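Local coordinates for protein agmatine ureohydrolase (Thermoplasma volcanium GSS1, PDB 3PZL) that probably hydrolyses agmatine to putrescine and urea as a manganese-dependent ureohydrolase of the arginase family, with two manganese ions in each subunit, at residues I25-N30 and L289-I294; F203-N208 and F247-T252. All coordinates share one frame; numbering follows the deposited sequence.

Contact 1: residues I25-N30 and L289-I294; sequences IADAVN and LLQVFI
Where the loop between strands 20-21 and 37-42 passes the C-terminal helix 281-303, a buried seam forms in which I25 meets L290 and D27 faces Q291. The isoleucine and leucine reach toward each other tip to tip, I25 CD1 lying 3.7 Å from L290 CD2. An extended I25 side chain (chi2 -165°) carries CD1 out to the helix, while the backbone folds back behind it in a type I turn closed by A28 N and I25 O at 2.8 Å. L290 also rests on I118 of strand 116-121, so the leucine bridges sheet and loop.

One residue further along the helix, the Q291 amide approaches the D27 carboxylate without bonding to it, NE2 being 4.3 Å from D27 OD2. Y65 OH joins them instead: it is hydrogen-bonded to D27 OD2 and to Q291 NE2. The same NE2 bonds to E69 O, and D27 OD1 to S70 OG, so these buried polar atoms are satisfied by the chain around helix 57-65. An N-terminal loop is thereby packed against the last helix of the parallel-sheet alpha/beta fold found in the arginase family.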
ATOM      1  N   ILE B  25     -14.985 -21.265   5.115  1.00 53.57           N
ATOM      2  CA  ILE B  25     -16.161 -20.548   4.679  1.00 53.89           C
ATOM      3  C   ILE B  25     -17.260 -20.663   5.728  1.00 53.91           C
ATOM      4  O   ILE B  25     -17.700 -21.758   6.076  1.00 54.60           O
ATOM      5  CB  ILE B  25     -16.632 -21.053   3.328  1.00 53.83           C
ATOM      6  CG1 ILE B  25     -15.596 -20.640   2.281  1.00 54.23           C
ATOM      7  CG2 ILE B  25     -18.039 -20.483   3.030  1.00 54.55           C
ATOM      8  CD1 ILE B  25     -16.065 -20.747   0.839  1.00 57.06           C
ATOM      9  N   ALA B  26     -17.714 -19.524   6.214  1.00 53.74           N
ATOM     10  CA  ALA B  26     -18.528 -19.510   7.415  1.00 54.67           C
ATOM     11  C   ALA B  26     -19.769 -20.378   7.315  1.00 55.50           C
ATOM     12  O   ALA B  26     -20.248 -20.882   8.317  1.00 56.39           O
ATOM     13  CB  ALA B  26     -18.891 -18.091   7.782  1.00 54.80           C
ATOM     14  N   ASP B  27     -20.280 -20.563   6.106  1.00 56.14           N
ATOM     15  CA  ASP B  27     -21.518 -21.306   5.926  1.00 57.02           C
ATOM     16  C   ASP B  27     -21.248 -22.754   5.599  1.00 57.66           C
ATOM     17  O   ASP B  27     -22.154 -23.588   5.655  1.00 58.94           O
ATOM     18  CB  ASP B  27     -22.452 -20.621   4.908  1.00 56.48           C
ATOM     19  CG  ASP B  27     -22.878 -19.177   5.349  1.00 58.43           C
ATOM     20  OD1 ASP B  27     -22.889 -18.888   6.576  1.00 59.15           O
ATOM     21  OD2 ASP B  27     -23.196 -18.330   4.471  1.00 57.23           O
ATOM     22  N   ALA B  28     -20.003 -23.074   5.278  1.00 57.90           N
ATOM     23  CA  ALA B  28     -19.637 -24.467   5.001  1.00 58.70           C
ATOM     24  C   ALA B  28     -19.671 -25.289   6.287  1.00 59.67           C
ATOM     25  O   ALA B  28     -18.623 -25.636   6.850  1.00 59.99           O
ATOM     26  CB  ALA B  28     -18.293 -24.548   4.362  1.00 58.13           C
ATOM     27  N   VAL B  29     -20.890 -25.596   6.732  1.00 60.05           N
ATOM     28  CA  VAL B  29     -21.130 -26.215   8.028  1.00 60.74           C
ATOM     29  C   VAL B  29     -21.086 -27.756   8.017  1.00 61.13           C
ATOM     30  O   VAL B  29     -20.784 -28.372   9.025  1.00 61.69           O
ATOM     31  CB  VAL B  29     -22.446 -25.678   8.643  1.00 60.37           C
ATOM     32  CG1 VAL B  29     -22.888 -26.530   9.830  1.00 63.57           C
ATOM     33  CG2 VAL B  29     -22.209 -24.276   9.128  1.00 60.04           C
ATOM     34  N   ASN B  30     -21.361 -28.374   6.879  1.00 61.57           N
ATOM     35  CA  ASN B  30     -21.491 -29.821   6.834  1.00 62.46           C
ATOM     36  C   ASN B  30     -20.189 -30.516   6.514  1.00 63.29           C
ATOM     37  O   ASN B  30     -19.293 -29.915   5.926  1.00 63.61           O
ATOM     38  CB  ASN B  30     -22.543 -30.214   5.823  1.00 62.29           C
ATOM     39  CG  ASN B  30     -23.690 -29.259   5.810  1.00 61.83           C
ATOM     40  OD1 ASN B  30     -24.533 -29.256   6.697  1.00 63.46           O
ATOM     41  ND2 ASN B  30     -23.709 -28.418   4.813  1.00 63.35           N
ATOM     42  N   LEU B 289     -19.898 -13.966  -5.953  1.00 43.75           N
ATOM     43  CA  LEU B 289     -20.131 -14.851  -7.099  1.00 44.21           C
ATOM     44  C   LEU B 289     -20.346 -16.311  -6.702  1.00 44.96           C
ATOM     45  O   LEU B 289     -21.079 -17.039  -7.364  1.00 46.01           O
ATOM     46  CB  LEU B 289     -18.971 -14.749  -8.081  1.00 43.87           C
ATOM     47  CG  LEU B 289     -18.965 -13.490  -8.953  1.00 43.50           C
ATOM     48  CD1 LEU B 289     -17.690 -13.492  -9.780  1.00 43.26           C
ATOM     49  CD2 LEU B 289     -20.223 -13.368  -9.841  1.00 40.18           C
ATOM     50  N   LEU B 290     -19.720 -16.739  -5.613  1.00 45.31           N
ATOM     51  CA  LEU B 290     -19.903 -18.114  -5.142  1.00 45.26           C
ATOM     52  C   LEU B 290     -21.240 -18.253  -4.423  1.00 44.94           C
ATOM     53  O   LEU B 290     -21.853 -19.304  -4.464  1.00 44.87           O
ATOM     54  CB  LEU B 290     -18.737 -18.523  -4.227  1.00 45.69           C
ATOM     55  CG  LEU B 290     -19.004 -19.544  -3.137  1.00 45.95           C
ATOM     56  CD1 LEU B 290     -19.113 -20.881  -3.795  1.00 48.87           C
ATOM     57  CD2 LEU B 290     -17.872 -19.505  -2.153  1.00 47.84           C
ATOM     58  N   GLN B 291     -21.681 -17.194  -3.757  1.00 44.25           N
ATOM     59  CA  GLN B 291     -22.977 -17.217  -3.120  1.00 44.69           C
ATOM     60  C   GLN B 291     -24.020 -17.298  -4.200  1.00 45.31           C
ATOM     61  O   GLN B 291     -24.956 -18.096  -4.119  1.00 45.77           O
ATOM     62  CB  GLN B 291     -23.212 -15.957  -2.294  1.00 44.30           C
ATOM     63  CG  GLN B 291     -22.547 -15.968  -0.939  1.00 45.08           C
ATOM     64  CD  GLN B 291     -23.224 -15.027   0.034  1.00 46.70           C
ATOM     65  OE1 GLN B 291     -23.660 -13.914  -0.324  1.00 44.65           O
ATOM     66  NE2 GLN B 291     -23.322 -15.470   1.280  1.00 48.13           N
ATOM     67  N   VAL B 292     -23.837 -16.474  -5.227  1.00 45.25           N
ATOM     68  CA  VAL B 292     -24.779 -16.388  -6.326  1.00 45.21           C
ATOM     69  C   VAL B 292     -24.979 -17.736  -7.034  1.00 45.88           C
ATOM     70  O   VAL B 292     -26.096 -18.096  -7.397  1.00 46.82           O
ATOM     71  CB  VAL B 292     -24.357 -15.281  -7.318  1.00 44.86           C
ATOM     72  CG1 VAL B 292     -24.971 -15.486  -8.700  1.00 44.46           C
ATOM     73  CG2 VAL B 292     -24.745 -13.955  -6.778  1.00 43.34           C
ATOM     74  N   PHE B 293     -23.908 -18.479  -7.243  1.00 45.67           N
ATOM     75  CA  PHE B 293     -24.046 -19.770  -7.868  1.00 46.25           C
ATOM     76  C   PHE B 293     -24.894 -20.716  -7.032  1.00 47.43           C
ATOM     77  O   PHE B 293     -25.872 -21.286  -7.534  1.00 48.85           O
ATOM     78  CB  PHE B 293     -22.690 -20.378  -8.104  1.00 46.32           C
ATOM     79  CG  PHE B 293     -22.742 -21.787  -8.542  1.00 46.82           C
ATOM     80  CD1 PHE B 293     -22.821 -22.102  -9.881  1.00 47.76           C
ATOM     81  CD2 PHE B 293     -22.710 -22.807  -7.628  1.00 47.51           C
ATOM     82  CE1 PHE B 293     -22.841 -23.419 -10.294  1.00 48.05           C
ATOM     83  CE2 PHE B 293     -22.749 -24.128  -8.042  1.00 48.98           C
ATOM     84  CZ  PHE B 293     -22.801 -24.433  -9.370  1.00 46.92           C
ATOM     85  N   ILE B 294     -24.535 -20.885  -5.763  1.00 47.10           N
ATOM     86  CA  ILE B 294     -25.256 -21.798  -4.894  1.00 48.03           C
ATOM     87  C   ILE B 294     -26.710 -21.345  -4.736  1.00 48.45           C
ATOM     88  O   ILE B 294     -27.625 -22.134  -4.965  1.00 49.04           O
ATOM     89  CB  ILE B 294     -24.535 -21.972  -3.500  1.00 48.36           C
ATOM     90  CG1 ILE B 294     -23.183 -22.657  -3.671  1.00 48.32           C
ATOM     91  CG2 ILE B 294     -25.360 -22.757  -2.536  1.00 46.82           C
ATOM     92  CD1 ILE B 294     -22.381 -22.665  -2.432  1.00 48.26           C
TER

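Contact 2: residues F203-N208 and F247-T252; sequences FDVKKN and FGLADT
F203, in the first turn of helix 202-220, extends its ring to the loop ahead of helix 251-261 and meets F247 there. The outer part of the ring makes the contact: CE1 approaches F247 CB at 3.9 Å. F203 CG stands anti to the carbonyl carbon (chi1 -49°), and from this position the ring leads across to the loop although its CB does not point directly at it. The two phenylalanine side chains run obliquely to one another, and because the contact runs from a ring carbon of F203 to the CB of F247, it is not a ring stack. A backbone hydrogen bond from K207 N to F203 O, 2.9 Å long, ties F203 into the helix. F203 also packs on R182 and on S74 of the second subunit, while F247 lies against R255 of that subunit, placing this end of the contact at an interface of the six-chain assembly.

Helix 202-220 follows strand 198-201, one of the two outermost strands of the parallel sheet within this chain, in the alternating strand-helix order of the arginase fold. The loop 247-250 passes beside it, bringing the L249 side chain to about 10 Å from a bound manganese ion.

Two residues on, V205 points toward this loop and receives L249. The side chains cross at about a right angle, with V205 CG2 3.8 Å from L249 CD2. The same leucine methyl is 4.0 Å from V205 CB, so it rests against the branch point as well as one methyl. The L249 backbone is hydrogen-bonded to G232 and D234, in the chain that follows the manganese ligand D231.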
ATOM      1  N   PHE B 203     -16.746  -6.890 -26.250  1.00 56.79           N
ATOM      2  CA  PHE B 203     -17.403  -5.896 -27.116  1.00 57.39           C
ATOM      3  C   PHE B 203     -18.737  -6.376 -27.669  1.00 57.93           C
ATOM      4  O   PHE B 203     -19.705  -5.605 -27.688  1.00 57.86           O
ATOM      5  CB  PHE B 203     -16.484  -5.491 -28.255  1.00 57.85           C
ATOM      6  CG  PHE B 203     -15.094  -5.132 -27.806  1.00 58.44           C
ATOM      7  CD1 PHE B 203     -14.860  -3.966 -27.073  1.00 56.67           C
ATOM      8  CD2 PHE B 203     -14.008  -5.961 -28.102  1.00 59.53           C
ATOM      9  CE1 PHE B 203     -13.586  -3.631 -26.660  1.00 52.77           C
ATOM     10  CE2 PHE B 203     -12.718  -5.608 -27.678  1.00 56.03           C
ATOM     11  CZ  PHE B 203     -12.528  -4.443 -26.964  1.00 53.41           C
ATOM     12  N   ASP B 204     -18.783  -7.646 -28.097  1.00 58.52           N
ATOM     13  CA  ASP B 204     -20.056  -8.331 -28.402  1.00 59.54           C
ATOM     14  C   ASP B 204     -21.079  -8.128 -27.282  1.00 59.38           C
ATOM     15  O   ASP B 204     -22.200  -7.650 -27.531  1.00 60.50           O
ATOM     16  CB  ASP B 204     -19.852  -9.834 -28.633  1.00 59.37           C
ATOM     17  CG  ASP B 204     -19.172 -10.134 -29.955  1.00 61.45           C
ATOM     18  OD1 ASP B 204     -19.233  -9.274 -30.887  1.00 61.28           O
ATOM     19  OD2 ASP B 204     -18.564 -11.235 -30.059  1.00 60.84           O
ATOM     20  N   VAL B 205     -20.690  -8.489 -26.061  1.00 58.06           N
ATOM     21  CA  VAL B 205     -21.572  -8.376 -24.919  1.00 57.45           C
ATOM     22  C   VAL B 205     -22.048  -6.939 -24.724  1.00 58.10           C
ATOM     23  O   VAL B 205     -23.235  -6.689 -24.567  1.00 57.87           O
ATOM     24  CB  VAL B 205     -20.887  -8.866 -23.626  1.00 56.50           C
ATOM     25  CG1 VAL B 205     -21.822  -8.750 -22.460  1.00 53.23           C
ATOM     26  CG2 VAL B 205     -20.432 -10.276 -23.784  1.00 55.87           C
ATOM     27  N   LYS B 206     -21.112  -6.002 -24.731  1.00 58.65           N
ATOM     28  CA  LYS B 206     -21.419  -4.614 -24.429  1.00 59.70           C
ATOM     29  C   LYS B 206     -22.377  -4.077 -25.505  1.00 60.32           C
ATOM     30  O   LYS B 206     -23.200  -3.210 -25.225  1.00 60.44           O
ATOM     31  CB  LYS B 206     -20.093  -3.809 -24.287  1.00 59.76           C
ATOM     32  CG  LYS B 206     -20.185  -2.285 -24.037  1.00 62.10           C
ATOM     33  CD  LYS B 206     -20.984  -1.916 -22.789  1.00 66.16           C
ATOM     34  CE  LYS B 206     -21.532  -0.464 -22.878  1.00 69.70           C
ATOM     35  NZ  LYS B 206     -23.039  -0.393 -22.465  1.00 68.16           N
ATOM     36  N   LYS B 207     -22.288  -4.636 -26.718  1.00 60.96           N
ATOM     37  CA  LYS B 207     -23.219  -4.315 -27.804  1.00 61.94           C
ATOM     38  C   LYS B 207     -24.607  -5.038 -27.810  1.00 61.78           C
ATOM     39  O   LYS B 207     -25.642  -4.396 -28.027  1.00 62.07           O
ATOM     40  CB  LYS B 207     -22.525  -4.563 -29.129  1.00 63.04           C
ATOM     41  CG  LYS B 207     -23.405  -4.362 -30.352  1.00 66.42           C
ATOM     42  CD  LYS B 207     -22.599  -4.604 -31.628  1.00 70.81           C
ATOM     43  CE  LYS B 207     -23.354  -4.126 -32.829  1.00 72.91           C
ATOM     44  NZ  LYS B 207     -22.422  -4.251 -33.965  1.00 77.87           N
ATOM     45  N   ASN B 208     -24.623  -6.356 -27.579  1.00 61.06           N
ATOM     46  CA  ASN B 208     -25.841  -7.144 -27.720  1.00 60.59           C
ATOM     47  C   ASN B 208     -26.454  -7.578 -26.408  1.00 60.21           C
ATOM     48  O   ASN B 208     -27.443  -8.304 -26.382  1.00 60.93           O
ATOM     49  CB  ASN B 208     -25.567  -8.369 -28.579  1.00 60.96           C
ATOM     50  CG  ASN B 208     -25.130  -8.006 -29.994  1.00 62.35           C
ATOM     51  OD1 ASN B 208     -25.572  -7.013 -30.568  1.00 62.22           O
ATOM     52  ND2 ASN B 208     -24.256  -8.813 -30.555  1.00 62.34           N
ATOM     53  N   PHE B 247     -11.681  -2.603 -20.633  1.00 49.90           N
ATOM     54  CA  PHE B 247     -12.867  -2.814 -21.514  1.00 50.65           C
ATOM     55  C   PHE B 247     -13.466  -4.219 -21.330  1.00 50.97           C
ATOM     56  O   PHE B 247     -13.735  -4.917 -22.320  1.00 52.88           O
ATOM     57  CB  PHE B 247     -12.538  -2.623 -23.011  1.00 50.49           C
ATOM     58  CG  PHE B 247     -11.519  -1.529 -23.312  1.00 49.82           C
ATOM     59  CD1 PHE B 247     -11.709  -0.225 -22.866  1.00 47.10           C
ATOM     60  CD2 PHE B 247     -10.399  -1.814 -24.105  1.00 47.85           C
ATOM     61  CE1 PHE B 247     -10.786   0.755 -23.165  1.00 48.45           C
ATOM     62  CE2 PHE B 247      -9.467  -0.837 -24.422  1.00 47.34           C
ATOM     63  CZ  PHE B 247      -9.656   0.460 -23.950  1.00 48.54           C
ATOM     64  N   GLY B 248     -13.661  -4.635 -20.078  1.00 49.56           N
ATOM     65  CA  GLY B 248     -14.110  -5.990 -19.780  1.00 48.03           C
ATOM     66  C   GLY B 248     -15.598  -6.029 -19.497  1.00 47.63           C
ATOM     67  O   GLY B 248     -16.307  -5.055 -19.738  1.00 47.10           O
ATOM     68  N   LEU B 249     -16.063  -7.166 -18.987  1.00 46.91           N
ATOM     69  CA  LEU B 249     -17.472  -7.365 -18.682  1.00 46.44           C
ATOM     70  C   LEU B 249     -17.805  -6.717 -17.363  1.00 46.09           C
ATOM     71  O   LEU B 249     -16.921  -6.480 -16.527  1.00 45.24           O
ATOM     72  CB  LEU B 249     -17.792  -8.864 -18.562  1.00 46.76           C
ATOM     73  CG  LEU B 249     -17.241  -9.802 -19.632  1.00 46.37           C
ATOM     74  CD1 LEU B 249     -17.290 -11.260 -19.176  1.00 43.33           C
ATOM     75  CD2 LEU B 249     -17.986  -9.564 -20.948  1.00 47.41           C
ATOM     76  N   ALA B 250     -19.094  -6.448 -17.166  1.00 46.01           N
ATOM     77  CA  ALA B 250     -19.557  -5.874 -15.910  1.00 45.42           C
ATOM     78  C   ALA B 250     -19.627  -6.987 -14.872  1.00 44.54           C
ATOM     79  O   ALA B 250     -19.847  -8.132 -15.208  1.00 44.90           O
ATOM     80  CB  ALA B 250     -20.909  -5.197 -16.107  1.00 44.42           C
ATOM     81  N   ASP B 251     -19.442  -6.657 -13.611  1.00 44.49           N
ATOM     82  CA  ASP B 251     -19.581  -7.663 -12.556  1.00 44.95           C
ATOM     83  C   ASP B 251     -20.973  -8.290 -12.619  1.00 44.45           C
ATOM     84  O   ASP B 251     -21.112  -9.505 -12.536  1.00 45.06           O
ATOM     85  CB  ASP B 251     -19.276  -7.052 -11.180  1.00 44.41           C
ATOM     86  CG  ASP B 251     -20.203  -5.889 -10.838  1.00 47.99           C
ATOM     87  OD1 ASP B 251     -20.975  -5.443 -11.741  1.00 48.05           O
ATOM     88  OD2 ASP B 251     -20.166  -5.425  -9.648  1.00 51.31           O
ATOM     89  N   THR B 252     -21.989  -7.459 -12.816  1.00 43.67           N
ATOM     90  CA  THR B 252     -23.338  -7.939 -13.112  1.00 43.96           C
ATOM     91  C   THR B 252     -23.477  -8.882 -14.321  1.00 44.10           C
ATOM     92  O   THR B 252     -24.373  -9.717 -14.350  1.00 43.98           O
ATOM     93  CB  THR B 252     -24.255  -6.752 -13.327  1.00 44.34           C
ATOM     94  OG1 THR B 252     -23.579  -5.777 -14.158  1.00 42.36           O
ATOM     95  CG2 THR B 252     -24.535  -6.128 -11.957  1.00 46.13           C
TER

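The centres of contacts 1 and 2 lie 26 Å apart; their nearest atoms come within about 5 Å without touching. Along the chain, contact 2 is nested inside the long loop closed by contact 1, whose segments are separated by 258 residues. Both lie around the same eight-stranded parallel sheet, each between a loop and one of its flanking helices, but they serve different parts of it: contact 1 lies toward the side of strand 84-90, contact 2 beside the opposite outermost strand, 198-201. Helix 251-261 connects them, since 247-252 runs into its start and its I258 packs against L289 and F293 of helix 281-303. Contact 2 is the nearer to the manganese site, whereas contact 1 lies away from it.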